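Local coordinates for protein Pre-mRNA splicing factor PRP8 (PDB 6NQI) that probably binds the U5, U6 and U2 snRNAs and pre-mRNA introns as a spliceosomal core factor, this chain being its RNase H-like domain, at residues D5-R17 and V27-F39. Numbering follows the deposited sequence.
With BME (beta-mercaptoethanol), chain C.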
ATOM      1  N   ASP A   5       3.092  12.102 -11.211  1.00 99.57           N
ATOM      2  CA  ASP A   5       2.036  13.050 -10.866  1.00100.30           C
ATOM      3  C   ASP A   5       1.171  12.563  -9.719  1.00 98.11           C
ATOM      4  O   ASP A   5       0.112  13.144  -9.457  1.00 95.23           O
ATOM      5  CB  ASP A   5       1.154  13.343 -12.077  1.00 95.32           C
ATOM      6  CG  ASP A   5       1.915  14.008 -13.182  1.00 98.21           C
ATOM      7  OD1 ASP A   5       2.524  15.079 -12.940  1.00104.77           O
ATOM      8  OD2 ASP A   5       1.926  13.434 -14.287  1.00 94.24           O
ATOM      9  N   LEU A   6       1.594  11.498  -9.043  1.00 80.44           N
ATOM     10  CA  LEU A   6       0.915  11.042  -7.840  1.00 78.98           C
ATOM     11  C   LEU A   6       1.081  12.007  -6.670  1.00 85.66           C
ATOM     12  O   LEU A   6       0.320  11.916  -5.702  1.00 80.93           O
ATOM     13  CB  LEU A   6       1.442   9.662  -7.452  1.00 76.36           C
ATOM     14  CG  LEU A   6       1.669   8.715  -8.626  1.00 69.66           C
ATOM     15  CD1 LEU A   6       2.634   7.615  -8.194  1.00 69.32           C
ATOM     16  CD2 LEU A   6       0.337   8.157  -9.137  1.00 60.74           C
ATOM     17  N   TRP A   7       2.041  12.936  -6.734  1.00 81.67           N
ATOM     18  CA  TRP A   7       2.149  13.959  -5.698  1.00 81.46           C
ATOM     19  C   TRP A   7       1.121  15.084  -5.854  1.00 77.83           C
ATOM     20  O   TRP A   7       1.024  15.931  -4.955  1.00 76.90           O
ATOM     21  CB  TRP A   7       3.557  14.577  -5.700  1.00 86.89           C
ATOM     22  CG  TRP A   7       3.736  15.658  -6.766  1.00 89.66           C
ATOM     23  CD1 TRP A   7       4.045  15.492  -8.082  1.00 91.28           C
ATOM     24  CD2 TRP A   7       3.612  17.086  -6.568  1.00 90.13           C
ATOM     25  NE1 TRP A   7       4.099  16.707  -8.711  1.00 92.34           N
ATOM     26  CE2 TRP A   7       3.838  17.701  -7.804  1.00 92.31           C
ATOM     27  CE3 TRP A   7       3.323  17.902  -5.459  1.00 88.43           C
ATOM     28  CZ2 TRP A   7       3.798  19.090  -7.961  1.00 94.48           C
ATOM     29  CZ3 TRP A   7       3.271  19.287  -5.637  1.00 92.82           C
ATOM     30  CH2 TRP A   7       3.501  19.859  -6.876  1.00 96.72           C
ATOM     31  N   ARG A   8       0.355  15.113  -6.955  1.00102.19           N
ATOM     32  CA  ARG A   8      -0.610  16.192  -7.181  1.00 98.83           C
ATOM     33  C   ARG A   8      -1.662  16.278  -6.085  1.00 93.59           C
ATOM     34  O   ARG A   8      -1.808  17.309  -5.417  1.00 93.16           O
ATOM     35  CB  ARG A   8      -1.326  15.997  -8.519  1.00 95.42           C
ATOM     36  CG  ARG A   8      -0.781  16.722  -9.725  1.00100.67           C
ATOM     37  CD  ARG A   8       0.717  16.707  -9.843  1.00101.54           C
ATOM     38  NE  ARG A   8       1.119  17.442 -11.037  1.00105.49           N
ATOM     39  CZ  ARG A   8       1.240  18.761 -11.090  1.00107.58           C
ATOM     40  NH1 ARG A   8       0.978  19.497 -10.017  1.00107.16           N
ATOM     41  NH2 ARG A   8       1.614  19.345 -12.222  1.00111.79           N
ATOM     42  N   GLN A   9      -2.453  15.230  -5.946  1.00104.69           N
ATOM     43  CA  GLN A   9      -3.580  15.185  -5.035  1.00 98.26           C
ATOM     44  C   GLN A   9      -3.424  14.043  -4.038  1.00 96.36           C
ATOM     45  O   GLN A   9      -2.474  13.266  -4.085  1.00100.49           O
ATOM     46  CB  GLN A   9      -4.875  15.044  -5.826  1.00 92.81           C
ATOM     47  CG  GLN A   9      -4.783  13.985  -6.905  1.00 92.70           C
ATOM     48  CD  GLN A   9      -5.595  14.354  -8.127  1.00 89.64           C
ATOM     49  OE1 GLN A   9      -6.326  15.346  -8.117  1.00 88.20           O
ATOM     50  NE2 GLN A   9      -5.470  13.564  -9.192  1.00 88.33           N
ATOM     51  N   ARG A  10      -4.387  13.959  -3.128  1.00 76.00           N
ATOM     52  CA  ARG A  10      -4.491  12.860  -2.174  1.00 71.88           C
ATOM     53  C   ARG A  10      -5.167  11.694  -2.899  1.00 68.28           C
ATOM     54  O   ARG A  10      -6.384  11.688  -3.073  1.00 62.58           O
ATOM     55  CB  ARG A  10      -5.280  13.294  -0.935  1.00 66.13           C
ATOM     56  CG  ARG A  10      -5.238  12.311   0.280  1.00 62.68           C
ATOM     57  CD  ARG A  10      -6.152  12.742   1.451  1.00 57.31           C
ATOM     58  NE  ARG A  10      -5.574  13.802   2.272  1.00 60.92           N
ATOM     59  CZ  ARG A  10      -4.930  13.620   3.431  1.00 62.66           C
ATOM     60  NH1 ARG A  10      -4.790  12.395   3.934  1.00 60.42           N
ATOM     61  NH2 ARG A  10      -4.417  14.676   4.090  1.00 67.96           N
ATOM     62  N   LEU A  11      -4.362  10.743  -3.391  1.00 55.17           N
ATOM     63  CA  LEU A  11      -4.794   9.495  -4.020  1.00 50.69           C
ATOM     64  C   LEU A  11      -4.594   8.290  -3.082  1.00 45.81           C
ATOM     65  O   LEU A  11      -3.776   8.322  -2.155  1.00 48.25           O
ATOM     66  CB  LEU A  11      -4.021   9.237  -5.319  1.00 54.12           C
ATOM     67  CG  LEU A  11      -4.233  10.054  -6.584  1.00 57.30           C
ATOM     68  CD1 LEU A  11      -3.457   9.489  -7.785  1.00 55.51           C
ATOM     69  CD2 LEU A  11      -5.718  10.016  -6.871  1.00 51.56           C
ATOM     70  N   TRP A  12      -5.359   7.215  -3.318  1.00 46.70           N
ATOM     71  CA  TRP A  12      -5.178   5.940  -2.612  1.00 43.85           C
ATOM     72  C   TRP A  12      -4.830   4.864  -3.627  1.00 43.35           C
ATOM     73  O   TRP A  12      -5.672   4.493  -4.450  1.00 40.62           O
ATOM     74  CB  TRP A  12      -6.423   5.526  -1.821  1.00 38.81           C
ATOM     75  CG  TRP A  12      -6.555   6.213  -0.494  1.00 38.69           C
ATOM     76  CD1 TRP A  12      -5.753   7.187  -0.011  1.00 42.62           C
ATOM     77  CD2 TRP A  12      -7.547   5.977   0.514  1.00 34.85           C
ATOM     78  NE1 TRP A  12      -6.163   7.574   1.239  1.00 40.92           N
ATOM     79  CE2 TRP A  12      -7.270   6.856   1.582  1.00 36.25           C
ATOM     80  CE3 TRP A  12      -8.628   5.084   0.630  1.00 31.13           C
ATOM     81  CZ2 TRP A  12      -8.030   6.892   2.741  1.00 35.83           C
ATOM     82  CZ3 TRP A  12      -9.398   5.113   1.800  1.00 30.96           C
ATOM     83  CH2 TRP A  12      -9.095   6.019   2.833  1.00 33.26           C
ATOM     84  N   ILE A  13      -3.604   4.355  -3.561  1.00 39.76           N
ATOM     85  CA  ILE A  13      -3.193   3.219  -4.373  1.00 40.02           C
ATOM     86  C   ILE A  13      -3.477   1.935  -3.575  1.00 38.78           C
ATOM     87  O   ILE A  13      -2.922   1.725  -2.485  1.00 40.03           O
ATOM     88  CB  ILE A  13      -1.708   3.313  -4.751  1.00 45.23           C
ATOM     89  CG1 ILE A  13      -1.282   4.731  -5.171  1.00 49.47           C
ATOM     90  CG2 ILE A  13      -1.444   2.391  -5.914  1.00 45.59           C
ATOM     91  CD1 ILE A  13      -1.843   5.262  -6.501  1.00 48.40           C
ATOM     92  N   VAL A  14      -4.357   1.084  -4.096  1.00 45.07           N
ATOM     93  CA  VAL A  14      -4.760  -0.122  -3.392  1.00 45.41           C
ATOM     94  C   VAL A  14      -4.228  -1.337  -4.136  1.00 47.57           C
ATOM     95  O   VAL A  14      -4.449  -1.480  -5.349  1.00 46.10           O
ATOM     96  CB  VAL A  14      -6.281  -0.191  -3.227  1.00 40.98           C
ATOM     97  CG1 VAL A  14      -6.626  -1.287  -2.167  1.00 40.17           C
ATOM     98  CG2 VAL A  14      -6.847   1.209  -2.901  1.00 38.52           C
ATOM     99  N   ASP A  15      -3.490  -2.185  -3.418  1.00 52.05           N
ATOM    100  CA  ASP A  15      -2.848  -3.371  -3.984  1.00 52.24           C
ATOM    101  C   ASP A  15      -3.187  -4.554  -3.085  1.00 49.85           C
ATOM    102  O   ASP A  15      -2.775  -4.593  -1.918  1.00 51.52           O
ATOM    103  CB  ASP A  15      -1.331  -3.157  -4.102  1.00 56.89           C
ATOM    104  CG  ASP A  15      -0.633  -4.217  -4.949  1.00 57.04           C
ATOM    105  OD1 ASP A  15      -1.188  -5.311  -5.167  1.00 54.58           O
ATOM    106  OD2 ASP A  15       0.496  -3.952  -5.427  1.00 60.30           O
ATOM    107  N   ASP A  16      -3.945  -5.509  -3.613  1.00 58.87           N
ATOM    108  CA  ASP A  16      -4.321  -6.680  -2.836  1.00 60.81           C
ATOM    109  C   ASP A  16      -3.705  -7.959  -3.383  1.00 62.82           C
ATOM    110  O   ASP A  16      -4.046  -9.042  -2.920  1.00 64.80           O
ATOM    111  CB  ASP A  16      -5.852  -6.789  -2.746  1.00 60.57           C
ATOM    112  CG  ASP A  16      -6.502  -7.165  -4.065  1.00 60.42           C
ATOM    113  OD1 ASP A  16      -5.845  -7.050  -5.127  1.00 59.28           O
ATOM    114  OD2 ASP A  16      -7.697  -7.548  -4.033  1.00 62.21           O
ATOM    115  N   ARG A  17      -2.755  -7.847  -4.304  1.00 50.84           N
ATOM    116  CA  ARG A  17      -2.146  -8.998  -4.956  1.00 52.05           C
ATOM    117  C   ARG A  17      -1.437  -9.957  -3.990  1.00 54.62           C
ATOM    118  O   ARG A  17      -1.013 -11.041  -4.417  1.00 55.52           O
ATOM    119  CB  ARG A  17      -1.180  -8.502  -6.022  1.00 51.69           C
ATOM    120  CG  ARG A  17      -1.889  -7.915  -7.194  1.00 49.65           C
ATOM    121  CD  ARG A  17      -0.927  -7.355  -8.201  1.00 49.98           C
ATOM    122  NE  ARG A  17      -0.356  -6.080  -7.778  1.00 50.65           N
ATOM    123  CZ  ARG A  17       0.397  -5.327  -8.579  1.00 51.78           C
ATOM    124  NH1 ARG A  17       0.637  -5.750  -9.820  1.00 51.91           N
ATOM    125  NH2 ARG A  17       0.888  -4.160  -8.159  1.00 53.38           N
ATOM    126  N   VAL A  27      -1.634  -9.794   2.931  1.00 57.90           N
ATOM    127  CA  VAL A  27      -1.670  -8.357   3.234  1.00 56.50           C
ATOM    128  C   VAL A  27      -2.380  -7.634   2.094  1.00 54.86           C
ATOM    129  O   VAL A  27      -2.246  -8.009   0.925  1.00 53.89           O
ATOM    130  CB  VAL A  27      -0.251  -7.772   3.458  1.00 55.65           C
ATOM    131  CG1 VAL A  27      -0.278  -6.266   3.469  1.00 53.43           C
ATOM    132  CG2 VAL A  27       0.324  -8.225   4.780  1.00 55.58           C
ATOM    133  N   ILE A  28      -3.144  -6.599   2.436  1.00 50.58           N
ATOM    134  CA  ILE A  28      -3.651  -5.618   1.477  1.00 46.10           C
ATOM    135  C   ILE A  28      -3.025  -4.260   1.796  1.00 44.30           C
ATOM    136  O   ILE A  28      -3.057  -3.808   2.950  1.00 43.83           O
ATOM    137  CB  ILE A  28      -5.188  -5.528   1.510  1.00 43.88           C
ATOM    138  CG1 ILE A  28      -5.803  -6.850   1.067  1.00 46.89           C
ATOM    139  CG2 ILE A  28      -5.680  -4.301   0.637  1.00 39.87           C
ATOM    140  CD1 ILE A  28      -7.299  -6.877   1.145  1.00 46.93           C
ATOM    141  N   TRP A  29      -2.423  -3.628   0.789  1.00 41.07           N
ATOM    142  CA  TRP A  29      -1.745  -2.346   0.971  1.00 41.10           C
ATOM    143  C   TRP A  29      -2.572  -1.185   0.440  1.00 38.33           C
ATOM    144  O   TRP A  29      -3.152  -1.279  -0.644  1.00 37.34           O
ATOM    145  CB  TRP A  29      -0.408  -2.344   0.240  1.00 44.96           C
ATOM    146  CG  TRP A  29       0.346  -3.600   0.368  1.00 48.47           C
ATOM    147  CD1 TRP A  29       0.244  -4.702  -0.423  1.00 48.75           C
ATOM    148  CD2 TRP A  29       1.376  -3.873   1.312  1.00 49.11           C
ATOM    149  NE1 TRP A  29       1.133  -5.660  -0.009  1.00 51.18           N
ATOM    150  CE2 TRP A  29       1.843  -5.169   1.053  1.00 51.30           C
ATOM    151  CE3 TRP A  29       1.956  -3.139   2.352  1.00 47.02           C
ATOM    152  CZ2 TRP A  29       2.852  -5.755   1.802  1.00 51.68           C
ATOM    153  CZ3 TRP A  29       2.954  -3.723   3.099  1.00 47.45           C
ATOM    154  CH2 TRP A  29       3.395  -5.016   2.818  1.00 49.70           C
ATOM    155  N   ILE A  30      -2.552  -0.064   1.166  1.00 45.54           N
ATOM    156  CA  ILE A  30      -3.074   1.213   0.658  1.00 45.43           C
ATOM    157  C   ILE A  30      -2.025   2.301   0.878  1.00 47.79           C
ATOM    158  O   ILE A  30      -1.766   2.697   2.022  1.00 47.93           O
ATOM    159  CB  ILE A  30      -4.393   1.623   1.327  1.00 43.82           C
ATOM    160  CG1 ILE A  30      -5.480   0.577   1.081  1.00 41.82           C
ATOM    161  CG2 ILE A  30      -4.818   3.046   0.832  1.00 45.89           C
ATOM    162  CD1 ILE A  30      -6.757   0.939   1.744  1.00 41.26           C
ATOM    163  N   TRP A  31      -1.471   2.824  -0.214  1.00 42.63           N
ATOM    164  CA  TRP A  31      -0.507   3.921  -0.189  1.00 43.66           C
ATOM    165  C   TRP A  31      -1.254   5.224  -0.449  1.00 44.31           C
ATOM    166  O   TRP A  31      -1.947   5.356  -1.463  1.00 44.77           O
ATOM    167  CB  TRP A  31       0.599   3.690  -1.224  1.00 45.08           C
ATOM    168  CG  TRP A  31       1.514   4.867  -1.474  1.00 45.42           C
ATOM    169  CD1 TRP A  31       1.897   5.819  -0.577  1.00 44.40           C
ATOM    170  CD2 TRP A  31       2.164   5.203  -2.714  1.00 46.95           C
ATOM    171  NE1 TRP A  31       2.734   6.743  -1.183  1.00 44.65           N
ATOM    172  CE2 TRP A  31       2.914   6.380  -2.493  1.00 46.02           C
ATOM    173  CE3 TRP A  31       2.188   4.623  -3.987  1.00 49.04           C
ATOM    174  CZ2 TRP A  31       3.674   6.981  -3.492  1.00 46.85           C
ATOM    175  CZ3 TRP A  31       2.949   5.229  -4.982  1.00 50.14           C
ATOM    176  CH2 TRP A  31       3.678   6.389  -4.724  1.00 49.00           C
ATOM    177  N   GLU A  32      -1.159   6.158   0.487  1.00 48.78           N
ATOM    178  CA  GLU A  32      -1.702   7.496   0.316  1.00 50.00           C
ATOM    179  C   GLU A  32      -0.601   8.390  -0.255  1.00 49.48           C
ATOM    180  O   GLU A  32       0.314   8.798   0.473  1.00 49.33           O
ATOM    181  CB  GLU A  32      -2.198   8.015   1.656  1.00 51.53           C
ATOM    182  CG  GLU A  32      -2.934   9.306   1.544  1.00 52.96           C
ATOM    183  CD  GLU A  32      -3.711   9.625   2.788  1.00 53.28           C
ATOM    184  OE1 GLU A  32      -3.112  10.125   3.767  1.00 53.59           O
ATOM    185  OE2 GLU A  32      -4.920   9.332   2.801  1.00 52.43           O
ATOM    186  N   THR A  33      -0.721   8.731  -1.544  1.00 46.48           N
ATOM    187  CA  THR A  33       0.393   9.333  -2.286  1.00 45.97           C
ATOM    188  C   THR A  33       0.792  10.696  -1.733  1.00 45.81           C
ATOM    189  O   THR A  33       1.984  10.987  -1.600  1.00 45.17           O
ATOM    190  CB  THR A  33       0.056   9.462  -3.771  1.00 46.56           C
ATOM    191  OG1 THR A  33      -1.117  10.282  -3.929  1.00 47.33           O
ATOM    192  CG2 THR A  33      -0.161   8.090  -4.419  1.00 47.38           C
ATOM    193  N   SER A  34      -0.183  11.570  -1.460  1.00 61.09           N
ATOM    194  CA  SER A  34       0.146  12.939  -1.075  1.00 61.36           C
ATOM    195  C   SER A  34       0.907  12.996   0.243  1.00 61.71           C
ATOM    196  O   SER A  34       1.768  13.868   0.434  1.00 61.52           O
ATOM    197  CB  SER A  34      -1.124  13.778  -0.965  1.00 62.93           C
ATOM    198  OG  SER A  34      -1.881  13.407   0.168  1.00 64.39           O
ATOM    199  N   THR A  35       0.585  12.106   1.176  1.00 48.76           N
ATOM    200  CA  THR A  35       1.151  12.170   2.519  1.00 49.87           C
ATOM    201  C   THR A  35       2.185  11.098   2.821  1.00 49.12           C
ATOM    202  O   THR A  35       2.992  11.278   3.732  1.00 49.77           O
ATOM    203  CB  THR A  35       0.041  12.052   3.565  1.00 51.51           C
ATOM    204  OG1 THR A  35      -0.705  10.849   3.318  1.00 47.04           O
ATOM    205  CG2 THR A  35      -0.874  13.216   3.479  1.00 52.19           C
ATOM    206  N   GLY A  36       2.116   9.961   2.148  1.00 54.20           N
ATOM    207  CA  GLY A  36       2.986   8.849   2.415  1.00 53.43           C
ATOM    208  C   GLY A  36       2.382   7.858   3.369  1.00 54.18           C
ATOM    209  O   GLY A  36       3.031   6.867   3.701  1.00 53.22           O
ATOM    210  N   ARG A  37       1.142   8.061   3.775  1.00 62.68           N
ATOM    211  CA  ARG A  37       0.580   7.242   4.829  1.00 62.30           C
ATOM    212  C   ARG A  37       0.290   5.876   4.241  1.00 60.67           C
ATOM    213  O   ARG A  37      -0.209   5.779   3.126  1.00 60.41           O
ATOM    214  CB  ARG A  37      -0.668   7.926   5.372  1.00 62.52           C
ATOM    215  CG  ARG A  37      -1.088   7.499   6.731  1.00 60.68           C
ATOM    216  CD  ARG A  37      -2.137   8.435   7.312  1.00 61.32           C
ATOM    217  NE  ARG A  37      -3.238   8.672   6.383  1.00 57.99           N
ATOM    218  CZ  ARG A  37      -4.483   8.974   6.752  1.00 59.67           C
ATOM    219  NH1 ARG A  37      -4.812   9.047   8.043  1.00 64.93           N
ATOM    220  NH2 ARG A  37      -5.410   9.178   5.828  1.00 56.43           N
ATOM    221  N   LEU A  38       0.683   4.814   4.935  1.00 57.94           N
ATOM    222  CA  LEU A  38       0.536   3.450   4.430  1.00 56.60           C
ATOM    223  C   LEU A  38      -0.375   2.636   5.344  1.00 55.32           C
ATOM    224  O   LEU A  38      -0.099   2.515   6.541  1.00 55.42           O
ATOM    225  CB  LEU A  38       1.906   2.783   4.287  1.00 56.69           C
ATOM    226  CG  LEU A  38       1.825   1.383   3.686  1.00 56.82           C
ATOM    227  CD1 LEU A  38       1.382   1.466   2.248  1.00 57.13           C
ATOM    228  CD2 LEU A  38       3.150   0.623   3.796  1.00 57.51           C
ATOM    229  N   PHE A  39      -1.462   2.083   4.777  1.00 55.84           N
ATOM    230  CA  PHE A  39      -2.393   1.200   5.483  1.00 54.33           C
ATOM    231  C   PHE A  39      -2.052  -0.248   5.155  1.00 54.95           C
ATOM    232  O   PHE A  39      -2.330  -0.719   4.041  1.00 55.07           O
ATOM    233  CB  PHE A  39      -3.837   1.475   5.069  1.00 52.71           C
ATOM    234  CG  PHE A  39      -4.262   2.883   5.234  1.00 53.13           C
ATOM    235  CD1 PHE A  39      -4.729   3.336   6.445  1.00 53.07           C
ATOM    236  CD2 PHE A  39      -4.171   3.769   4.178  1.00 54.43           C
ATOM    237  CE1 PHE A  39      -5.146   4.650   6.584  1.00 53.95           C
ATOM    238  CE2 PHE A  39      -4.570   5.080   4.310  1.00 55.86           C
ATOM    239  CZ  PHE A  39      -5.056   5.521   5.515  1.00 55.38           C
TER
HETATM  240  C1  BME C2101      -6.717  -3.790  -4.843  0.81 52.71           C
HETATM  241  C2  BME C2101      -8.151  -3.910  -5.321  0.81 52.71           C
HETATM  242  O1  BME C2101      -5.953  -4.397  -5.854  0.81 52.71           O
HETATM  243  S2  BME C2101      -9.397  -3.548  -4.059  0.81 52.71           S
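Strands 11-16 and 27-32 run antiparallel, their axes 4.6 Å apart, with Ile-13 facing Trp-31 and Asp-15 facing Trp-29 as hydrogen-bonded pairs. They form the first beta hairpin of the RNase H-like domain, in the middle of its mixed sheet, and strand 37-43 adds the next antiparallel neighbour.

On the side turned to helix 54-71, Trp-12 NE1 gives an almost straight bond (176°) to Glu-32 OE2, 2.7 Å away, in the plane of the indole and on the anti side of the carboxylate. Ile-30 CG2 lies over the five-membered ring as a CH-pi contact, and Phe-39 turns its edge to the six-membered ring, planes at 60°. Glu-32 gets there with CG anti to the backbone N (chi1 -172°) and the chain extended. Arg-37 grips both its oxygens side-on through NE and NH2, the latter also bonded to Gln-73 OE1, and Arg-10 NH1 makes a salt bridge to Glu-32 OE1 at 2.8 Å, guanidinium nearly perpendicular to carboxylate. A glutamine here would probably leave the two arginines, 3.8 Å apart at NH1 of Arg-10 and NH2 of Arg-37, without their close counter-charge, Glu-77 being only a distant, weak partner.

On the other side, Ile-13 CG1 packs against Trp-31 CE3, and Leu-6 CD1 reaches the same ring at CH2. Thr-33 CG2 sits over the centre of that indole, while Thr-33 OG1 donates to Leu-6 O at 2.8 Å.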